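Local coordinates for divalent-cation tolerance protein CutA (PDB 1VHF), which is a CutA-family protein probably involved in resistance toward heavy metals, forms homotrimers and is linked to copper ion binding, at residues 7-12 with 75-80; 35-40 with 52-57. One frame throughout, in Å; residues are numbered along the deposited sequence.

Contact 1. Residues 7-12 with 75-80; sequences YSTFPN and HPYETP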
ATOM      1  N   TYR A   7      -3.965   1.149  -0.403  1.00  7.92           N
ATOM      2  CA  TYR A   7      -3.742   0.267  -1.541  1.00  6.62           C
ATOM      3  C   TYR A   7      -2.914   0.946  -2.631  1.00  6.93           C
ATOM      4  O   TYR A   7      -3.047   2.132  -2.891  1.00  8.57           O
ATOM      5  CB  TYR A   7      -5.115  -0.068  -2.171  1.00  7.28           C
ATOM      6  CG  TYR A   7      -5.178  -1.087  -3.302  1.00  8.93           C
ATOM      7  CD1 TYR A   7      -5.002  -0.715  -4.613  1.00  9.63           C
ATOM      8  CD2 TYR A   7      -5.478  -2.413  -3.034  1.00 11.64           C
ATOM      9  CE1 TYR A   7      -5.127  -1.612  -5.661  1.00  9.54           C
ATOM     10  CE2 TYR A   7      -5.557  -3.349  -4.080  1.00 12.53           C
ATOM     11  CZ  TYR A   7      -5.406  -2.933  -5.374  1.00 10.69           C
ATOM     12  OH  TYR A   7      -5.545  -3.873  -6.375  1.00 10.50           O
ATOM     13  N   SER A   8      -2.033   0.157  -3.229  1.00  7.17           N
ATOM     14  CA  SER A   8      -1.269   0.649  -4.388  1.00  6.79           C
ATOM     15  C   SER A   8      -0.916  -0.565  -5.231  1.00  7.65           C
ATOM     16  O   SER A   8      -1.049  -1.720  -4.827  1.00  8.01           O
ATOM     17  CB  SER A   8      -0.021   1.397  -3.940  1.00 10.01           C
ATOM     18  OG  SER A   8       0.615   2.010  -5.065  1.00  9.82           O
ATOM     19  N   THR A   9      -0.440  -0.292  -6.451  1.00  7.52           N
ATOM     20  CA  THR A   9       0.014  -1.340  -7.356  1.00  7.31           C
ATOM     21  C   THR A   9       1.441  -1.011  -7.797  1.00  7.06           C
ATOM     22  O   THR A   9       1.906   0.143  -7.749  1.00  8.35           O
ATOM     23  CB  THR A   9      -0.842  -1.630  -8.558  1.00  8.44           C
ATOM     24  OG1 THR A   9      -0.763  -0.552  -9.511  1.00 11.36           O
ATOM     25  CG2 THR A   9      -2.284  -1.885  -8.152  1.00  8.53           C
ATOM     26  N   PHE A  10       2.163  -2.088  -8.137  1.00  8.00           N
ATOM     27  CA  PHE A  10       3.586  -2.051  -8.479  1.00  8.58           C
ATOM     28  C   PHE A  10       3.889  -2.898  -9.687  1.00 10.86           C
ATOM     29  O   PHE A  10       3.146  -3.817 -10.021  1.00  9.86           O
ATOM     30  CB  PHE A  10       4.378  -2.658  -7.264  1.00  9.81           C
ATOM     31  CG  PHE A  10       4.104  -1.850  -6.012  1.00  7.85           C
ATOM     32  CD1 PHE A  10       3.088  -2.267  -5.147  1.00 10.24           C
ATOM     33  CD2 PHE A  10       4.842  -0.726  -5.699  1.00 10.40           C
ATOM     34  CE1 PHE A  10       2.766  -1.512  -4.033  1.00 10.27           C
ATOM     35  CE2 PHE A  10       4.520   0.017  -4.565  1.00 12.10           C
ATOM     36  CZ  PHE A  10       3.496  -0.385  -3.712  1.00  8.54           C
ATOM     37  N   PRO A  11       4.980  -2.601 -10.391  1.00  9.86           N
ATOM     38  CA  PRO A  11       5.283  -3.341 -11.604  1.00 11.06           C
ATOM     39  C   PRO A  11       5.692  -4.764 -11.422  1.00 12.07           C
ATOM     40  O   PRO A  11       5.605  -5.520 -12.424  1.00 13.24           O
ATOM     41  CB  PRO A  11       6.445  -2.548 -12.224  1.00 12.57           C
ATOM     42  CG  PRO A  11       7.071  -1.840 -11.075  1.00 12.90           C
ATOM     43  CD  PRO A  11       5.928  -1.513 -10.136  1.00 12.55           C
ATOM     44  N   ASN A  12       6.183  -5.170 -10.273  1.00 11.46           N
ATOM     45  CA  ASN A  12       6.625  -6.527 -10.047  1.00 11.95           C
ATOM     46  C   ASN A  12       6.620  -6.887  -8.581  1.00 12.42           C
ATOM     47  O   ASN A  12       6.397  -5.998  -7.739  1.00 10.92           O
ATOM     48  CB  ASN A  12       7.973  -6.752 -10.734  1.00 11.79           C
ATOM     49  CG  ASN A  12       9.007  -5.728 -10.275  1.00 16.79           C
ATOM     50  OD1 ASN A  12       9.293  -5.647  -9.077  1.00 16.59           O
ATOM     51  ND2 ASN A  12       9.525  -4.935 -11.187  1.00 17.78           N
ATOM     52  N   HIS A  75       7.852   5.242  -5.094  1.00 10.20           N
ATOM     53  CA  HIS A  75       7.168   4.490  -6.168  1.00 10.15           C
ATOM     54  C   HIS A  75       7.852   4.527  -7.492  1.00 10.70           C
ATOM     55  O   HIS A  75       8.245   5.621  -7.942  1.00 10.75           O
ATOM     56  CB  HIS A  75       5.729   5.111  -6.292  1.00  9.70           C
ATOM     57  CG  HIS A  75       4.749   4.008  -6.584  1.00  9.95           C
ATOM     58  ND1 HIS A  75       4.726   3.380  -7.803  1.00  9.88           N
ATOM     59  CD2 HIS A  75       3.794   3.416  -5.817  1.00  9.25           C
ATOM     60  CE1 HIS A  75       3.783   2.443  -7.795  1.00 12.35           C
ATOM     61  NE2 HIS A  75       3.208   2.435  -6.580  1.00 10.21           N
ATOM     62  N   PRO A  76       7.904   3.425  -8.230  1.00 11.27           N
ATOM     63  CA  PRO A  76       8.496   3.463  -9.562  1.00 13.51           C
ATOM     64  C   PRO A  76       7.602   4.197 -10.539  1.00 13.67           C
ATOM     65  O   PRO A  76       8.057   4.627 -11.633  1.00 16.48           O
ATOM     66  CB  PRO A  76       8.644   2.010  -9.965  1.00 13.58           C
ATOM     67  CG  PRO A  76       7.696   1.248  -9.095  1.00 13.98           C
ATOM     68  CD  PRO A  76       7.509   2.066  -7.828  1.00 12.85           C
ATOM     69  N   TYR A  77       6.295   4.271 -10.316  1.00 10.55           N
ATOM     70  CA  TYR A  77       5.348   4.955 -11.189  1.00 10.72           C
ATOM     71  C   TYR A  77       5.246   6.448 -10.890  1.00 12.61           C
ATOM     72  O   TYR A  77       5.255   6.914  -9.722  1.00 12.62           O
ATOM     73  CB  TYR A  77       3.922   4.383 -11.130  1.00 10.64           C
ATOM     74  CG  TYR A  77       3.750   2.925 -11.468  1.00 10.36           C
ATOM     75  CD1 TYR A  77       4.614   2.170 -12.227  1.00 13.11           C
ATOM     76  CD2 TYR A  77       2.590   2.318 -10.995  1.00 10.00           C
ATOM     77  CE1 TYR A  77       4.376   0.840 -12.528  1.00 14.41           C
ATOM     78  CE2 TYR A  77       2.332   0.991 -11.269  1.00  9.40           C
ATOM     79  CZ  TYR A  77       3.221   0.261 -12.005  1.00 12.91           C
ATOM     80  OH  TYR A  77       2.957  -1.066 -12.287  1.00 15.63           O
ATOM     81  N   GLU A  78       5.119   7.232 -11.968  1.00 14.45           N
ATOM     82  CA  GLU A  78       5.028   8.674 -11.809  1.00 14.32           C
ATOM     83  C   GLU A  78       3.759   9.153 -11.155  1.00 13.61           C
ATOM     84  O   GLU A  78       3.739  10.007 -10.265  1.00 16.09           O
ATOM     85  CB  GLU A  78       5.184   9.303 -13.217  1.00 18.72           C
ATOM     86  CG  GLU A  78       5.114  10.819 -13.127  1.00 21.69           C
ATOM     87  CD  GLU A  78       5.230  11.498 -14.486  1.00 25.04           C
ATOM     88  OE1 GLU A  78       5.551  10.811 -15.465  1.00 25.01           O
ATOM     89  OE2 GLU A  78       4.988  12.719 -14.523  1.00 26.52           O
ATOM     90  N   THR A  79       2.648   8.466 -11.487  1.00 13.39           N
ATOM     91  CA  THR A  79       1.327   8.808 -10.940  1.00 13.29           C
ATOM     92  C   THR A  79       0.713   7.478 -10.482  1.00 12.50           C
ATOM     93  O   THR A  79      -0.167   6.891 -11.125  1.00 14.11           O
ATOM     94  CB  THR A  79       0.414   9.439 -11.999  1.00 15.48           C
ATOM     95  OG1 THR A  79       1.175  10.587 -12.510  1.00 16.84           O
ATOM     96  CG2 THR A  79      -0.885   9.921 -11.434  1.00 16.74           C
ATOM     97  N   PRO A  80       1.167   7.012  -9.330  1.00 11.33           N
ATOM     98  CA  PRO A  80       0.694   5.727  -8.852  1.00 10.22           C
ATOM     99  C   PRO A  80      -0.711   5.762  -8.297  1.00  9.69           C
ATOM    100  O   PRO A  80      -1.202   6.801  -7.873  1.00  9.57           O
ATOM    101  CB  PRO A  80       1.689   5.430  -7.693  1.00 11.25           C
ATOM    102  CG  PRO A  80       1.980   6.791  -7.152  1.00 12.76           C
ATOM    103  CD  PRO A  80       2.178   7.624  -8.420  1.00 12.49           C
TER
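His75 turns its imidazole edge to the end of strand 3-10, in the ferredoxin-like alpha+beta fold of CutA and its GlnB-like relatives. His75 NE2 donates to Ser8 OG at 3.0 Å, with OG lying somewhat out of the ring plane. His75 NE2 also lies 2.9 Å from Thr9 O, which sits in plane at the ring edge, but the N-H points poorly at it (116°) and this second bond is weak. Phe10 lies nearly parallel to the imidazole, planes 14° apart, yet the two rings are slid so far that they barely overlap; the near approach is Phe10 CE2 to His75 NE2, 3.4 Å. Beyond the imidazole, Pro11 CD presses on Pro76 CG at 3.4 Å, tighter than usual for two carbons, and Pro11 also slides along the Tyr77 ring, where CD reaches CE1. With CG beside its own backbone N (chi1 -58°), Tyr77 sends its ring back across the strand end; Thr9 OG1 stands in plane at its edge and the phenol oxygen comes to the Phe10-Pro11 peptide. That approach is no hydrogen bond, since the proline nitrogen has no hydrogen to share; Tyr77 OH pairs instead with Glu52 of strand 46-60, which is also hydrogen-bonded to Thr9 OG1. Ser8 OG, besides accepting from the histidine, is hydrogen-bonded to Ala81 O. On the inner side, the Phe10 side chain packs against helices 13-25 and 64-74. The imidazole is held over a face and at an edge: Pro80 CB rests over the centre of one face, and Tyr77 N donates in the ring plane to ND1 of His75, 3.1 Å away and fairly straight.

Contact 2. Residues 35-40 with 52-57; sequences FEIRSG and EWAAIF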
ATOM      1  N   PHE A  35      -0.208  -9.208  -3.488  1.00  7.24           N
ATOM      2  CA  PHE A  35      -0.672 -10.320  -4.315  1.00  8.14           C
ATOM      3  C   PHE A  35      -0.647  -9.941  -5.802  1.00  8.21           C
ATOM      4  O   PHE A  35      -0.675  -8.761  -6.170  1.00  7.34           O
ATOM      5  CB  PHE A  35      -2.111 -10.771  -3.974  1.00  9.93           C
ATOM      6  CG  PHE A  35      -3.126  -9.665  -3.898  1.00  9.89           C
ATOM      7  CD1 PHE A  35      -3.200  -8.825  -2.790  1.00 11.08           C
ATOM      8  CD2 PHE A  35      -4.044  -9.474  -4.942  1.00  9.87           C
ATOM      9  CE1 PHE A  35      -4.102  -7.793  -2.712  1.00 11.52           C
ATOM     10  CE2 PHE A  35      -5.032  -8.504  -4.831  1.00 11.22           C
ATOM     11  CZ  PHE A  35      -5.047  -7.640  -3.747  1.00 13.02           C
ATOM     12  N   GLU A  36      -0.463 -10.945  -6.645  1.00  8.87           N
ATOM     13  CA  GLU A  36      -0.356 -10.705  -8.085  1.00  9.77           C
ATOM     14  C   GLU A  36      -1.715 -10.380  -8.685  1.00  7.60           C
ATOM     15  O   GLU A  36      -2.749 -10.991  -8.335  1.00  9.53           O
ATOM     16  CB  GLU A  36       0.270 -11.937  -8.783  1.00 13.14           C
ATOM     17  CG  GLU A  36       0.785 -11.574 -10.170  1.00 16.81           C
ATOM     18  CD  GLU A  36       1.375 -12.789 -10.889  1.00 24.85           C
ATOM     19  OE1 GLU A  36       1.510 -13.861 -10.256  1.00 26.61           O
ATOM     20  OE2 GLU A  36       1.666 -12.594 -12.090  1.00 26.50           O
ATOM     21  N   ILE A  37      -1.694  -9.443  -9.633  1.00  6.52           N
ATOM     22  CA  ILE A  37      -2.890  -9.026 -10.336  1.00  6.68           C
ATOM     23  C   ILE A  37      -2.663  -8.890 -11.832  1.00  6.73           C
ATOM     24  O   ILE A  37      -1.528  -8.780 -12.320  1.00  8.60           O
ATOM     25  CB  ILE A  37      -3.428  -7.662  -9.828  1.00  6.86           C
ATOM     26  CG1 ILE A  37      -2.374  -6.572  -9.946  1.00  6.67           C
ATOM     27  CG2 ILE A  37      -3.893  -7.787  -8.372  1.00 10.19           C
ATOM     28  CD1 ILE A  37      -2.984  -5.183  -9.821  1.00  9.52           C
ATOM     29  N   ARG A  38      -3.794  -8.987 -12.552  1.00  7.84           N
ATOM     30  CA  ARG A  38      -3.771  -8.591 -13.980  1.00  6.65           C
ATOM     31  C   ARG A  38      -4.477  -7.235 -13.983  1.00  8.99           C
ATOM     32  O   ARG A  38      -5.447  -7.037 -13.214  1.00 10.57           O
ATOM     33  CB  ARG A  38      -4.637  -9.564 -14.786  1.00  8.63           C
ATOM     34  CG  ARG A  38      -4.121 -10.982 -14.751  1.00 14.61           C
ATOM     35  CD  ARG A  38      -2.836 -11.100 -15.554  1.00 21.77           C
ATOM     36  NE  ARG A  38      -2.587 -12.531 -15.820  1.00 30.58           N
ATOM     37  CZ  ARG A  38      -1.817 -12.930 -16.822  1.00 33.84           C
ATOM     38  NH1 ARG A  38      -1.281 -11.996 -17.615  1.00 34.82           N
ATOM     39  NH2 ARG A  38      -1.600 -14.212 -17.084  1.00 36.25           N
ATOM     40  N   SER A  39      -4.039  -6.296 -14.800  1.00  7.91           N
ATOM     41  CA  SER A  39      -4.723  -5.005 -14.832  1.00  8.56           C
ATOM     42  C   SER A  39      -4.953  -4.604 -16.291  1.00  9.13           C
ATOM     43  O   SER A  39      -4.347  -5.157 -17.204  1.00  9.76           O
ATOM     44  CB  SER A  39      -3.853  -3.955 -14.148  1.00 11.38           C
ATOM     45  OG  SER A  39      -2.583  -3.856 -14.738  1.00 11.25           O
ATOM     46  N   GLY A  40      -5.843  -3.645 -16.431  1.00  7.97           N
ATOM     47  CA  GLY A  40      -6.203  -3.094 -17.742  1.00  9.57           C
ATOM     48  C   GLY A  40      -6.536  -1.621 -17.593  1.00  8.98           C
ATOM     49  O   GLY A  40      -7.076  -1.203 -16.590  1.00  8.38           O
ATOM     50  N   GLU A  52       0.797  -6.929 -12.734  1.00  8.83           N
ATOM     51  CA  GLU A  52       1.346  -6.116 -11.635  1.00  8.61           C
ATOM     52  C   GLU A  52       1.156  -6.840 -10.312  1.00  8.16           C
ATOM     53  O   GLU A  52       0.704  -7.976 -10.252  1.00  8.54           O
ATOM     54  CB  GLU A  52       0.576  -4.784 -11.549  1.00  9.98           C
ATOM     55  CG  GLU A  52       0.759  -3.831 -12.729  1.00  9.26           C
ATOM     56  CD  GLU A  52      -0.085  -2.592 -12.482  1.00 12.07           C
ATOM     57  OE1 GLU A  52      -1.295  -2.564 -12.738  1.00 12.16           O
ATOM     58  OE2 GLU A  52       0.447  -1.708 -11.755  1.00 14.41           O
ATOM     59  N   TRP A  53       1.700  -6.212  -9.243  1.00  8.30           N
ATOM     60  CA  TRP A  53       1.471  -6.700  -7.883  1.00  8.85           C
ATOM     61  C   TRP A  53       0.738  -5.601  -7.119  1.00  8.91           C
ATOM     62  O   TRP A  53       1.138  -4.442  -7.173  1.00 11.46           O
ATOM     63  CB  TRP A  53       2.764  -7.066  -7.119  1.00  9.30           C
ATOM     64  CG  TRP A  53       3.163  -8.488  -7.468  1.00  8.28           C
ATOM     65  CD1 TRP A  53       3.594  -8.944  -8.678  1.00 10.74           C
ATOM     66  CD2 TRP A  53       3.111  -9.622  -6.621  1.00 10.54           C
ATOM     67  NE1 TRP A  53       3.806 -10.296  -8.637  1.00 10.78           N
ATOM     68  CE2 TRP A  53       3.542 -10.742  -7.364  1.00 12.00           C
ATOM     69  CE3 TRP A  53       2.780  -9.788  -5.270  1.00 12.94           C
ATOM     70  CZ2 TRP A  53       3.588 -12.028  -6.820  1.00 15.05           C
ATOM     71  CZ3 TRP A  53       2.844 -11.050  -4.715  1.00 13.98           C
ATOM     72  CH2 TRP A  53       3.254 -12.155  -5.502  1.00 15.15           C
ATOM     73  N   ALA A  54      -0.329  -5.972  -6.439  1.00  6.41           N
ATOM     74  CA  ALA A  54      -1.063  -5.034  -5.616  1.00  6.20           C
ATOM     75  C   ALA A  54      -0.581  -5.249  -4.168  1.00  7.96           C
ATOM     76  O   ALA A  54      -0.116  -6.353  -3.850  1.00  7.94           O
ATOM     77  CB  ALA A  54      -2.546  -5.358  -5.684  1.00  7.76           C
ATOM     78  N   ALA A  55      -0.764  -4.216  -3.367  1.00  6.62           N
ATOM     79  CA  ALA A  55      -0.462  -4.381  -1.956  1.00  7.39           C
ATOM     80  C   ALA A  55      -1.388  -3.487  -1.153  1.00  8.33           C
ATOM     81  O   ALA A  55      -1.826  -2.421  -1.555  1.00  8.41           O
ATOM     82  CB  ALA A  55       0.980  -3.994  -1.656  1.00  9.47           C
ATOM     83  N   ILE A  56      -1.693  -4.023   0.033  1.00  8.30           N
ATOM     84  CA  ILE A  56      -2.476  -3.299   1.034  1.00  8.97           C
ATOM     85  C   ILE A  56      -1.495  -3.077   2.207  1.00  8.42           C
ATOM     86  O   ILE A  56      -0.897  -4.038   2.705  1.00  9.63           O
ATOM     87  CB  ILE A  56      -3.765  -3.903   1.522  1.00 13.80           C
ATOM     88  CG1 ILE A  56      -3.723  -5.330   2.014  1.00 17.02           C
ATOM     89  CG2 ILE A  56      -4.865  -3.745   0.426  1.00 14.89           C
ATOM     90  CD1 ILE A  56      -4.812  -5.672   3.030  1.00 20.96           C
ATOM     91  N   PHE A  57      -1.413  -1.848   2.620  1.00  8.37           N
ATOM     92  CA  PHE A  57      -0.507  -1.420   3.721  1.00  9.10           C
ATOM     93  C   PHE A  57      -1.397  -1.043   4.903  1.00 11.95           C
ATOM     94  O   PHE A  57      -2.263  -0.174   4.723  1.00 12.53           O
ATOM     95  CB  PHE A  57       0.299  -0.207   3.254  1.00  9.25           C
ATOM     96  CG  PHE A  57       1.166  -0.502   2.066  1.00  9.61           C
ATOM     97  CD1 PHE A  57       2.280  -1.302   2.182  1.00 10.97           C
ATOM     98  CD2 PHE A  57       0.840   0.028   0.822  1.00 10.53           C
ATOM     99  CE1 PHE A  57       3.115  -1.556   1.100  1.00 10.00           C
ATOM    100  CE2 PHE A  57       1.661  -0.214  -0.267  1.00 11.13           C
ATOM    101  CZ  PHE A  57       2.785  -1.008  -0.130  1.00 10.05           C
TER
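Phe35 CG and Ile37 CG1 both stand between backbone N and carbonyl carbon (Phe35 chi1 49°, Ile37 chi1 57°), which brings their side chains over Ala54 and Glu52. One face of the Phe35 ring lies on Ala54 CB, a CH-pi contact 4.1 Å from the methyl to the ring centroid. Ile37 adds CG2 to the same methyl and brings CG1 within 3.8 Å of Glu52 CB. Trp53 occupies the other face of the sheet, its indole laid flat over the neighbouring strand: Glu36 CA sits over the five-membered ring, 4.0 Å from its centroid, and the Phe35-Glu36 peptide lies over the same face. These strands form the antiparallel beta hairpin 31-43/46-60. Phe35 with Ala54 and Ile37 with Glu52 are hydrogen-bonded pairs, and Glu36 with Trp53 is the non-hydrogen-bonded pair between them. Ala54 N reaches Phe35 O at 2.8 Å, while Ile37 N meets Glu52 O from above the carbonyl plane. Toward the hairpin turn, Ser39 OG donates to Glu52 OE1 at 2.7 Å, using the anti lone pair of that oxygen; OE2 has its partners in Tyr77 and Thr9.

In the fold
Contact 2 is nested along the chain inside the long loop that contact 1 closes, and their centres lie about 10 Å apart. Both reach one antiparallel sheet, in which strand 46-60 lies between 31-43 and 3-10: contact 2 joins 31-43 to 46-60, and contact 1 ties the end of 3-10 to the loop running from helix 64-74 to strand 82-86. Two direct bonds probably connect them, Phe10 N to Trp53 O at 2.7 Å and Tyr77 OH to Glu52 OE2 at 2.6 Å. Glu52 thus joins the hairpin, strand 3-10 and the helix-to-strand loop at one carboxylate.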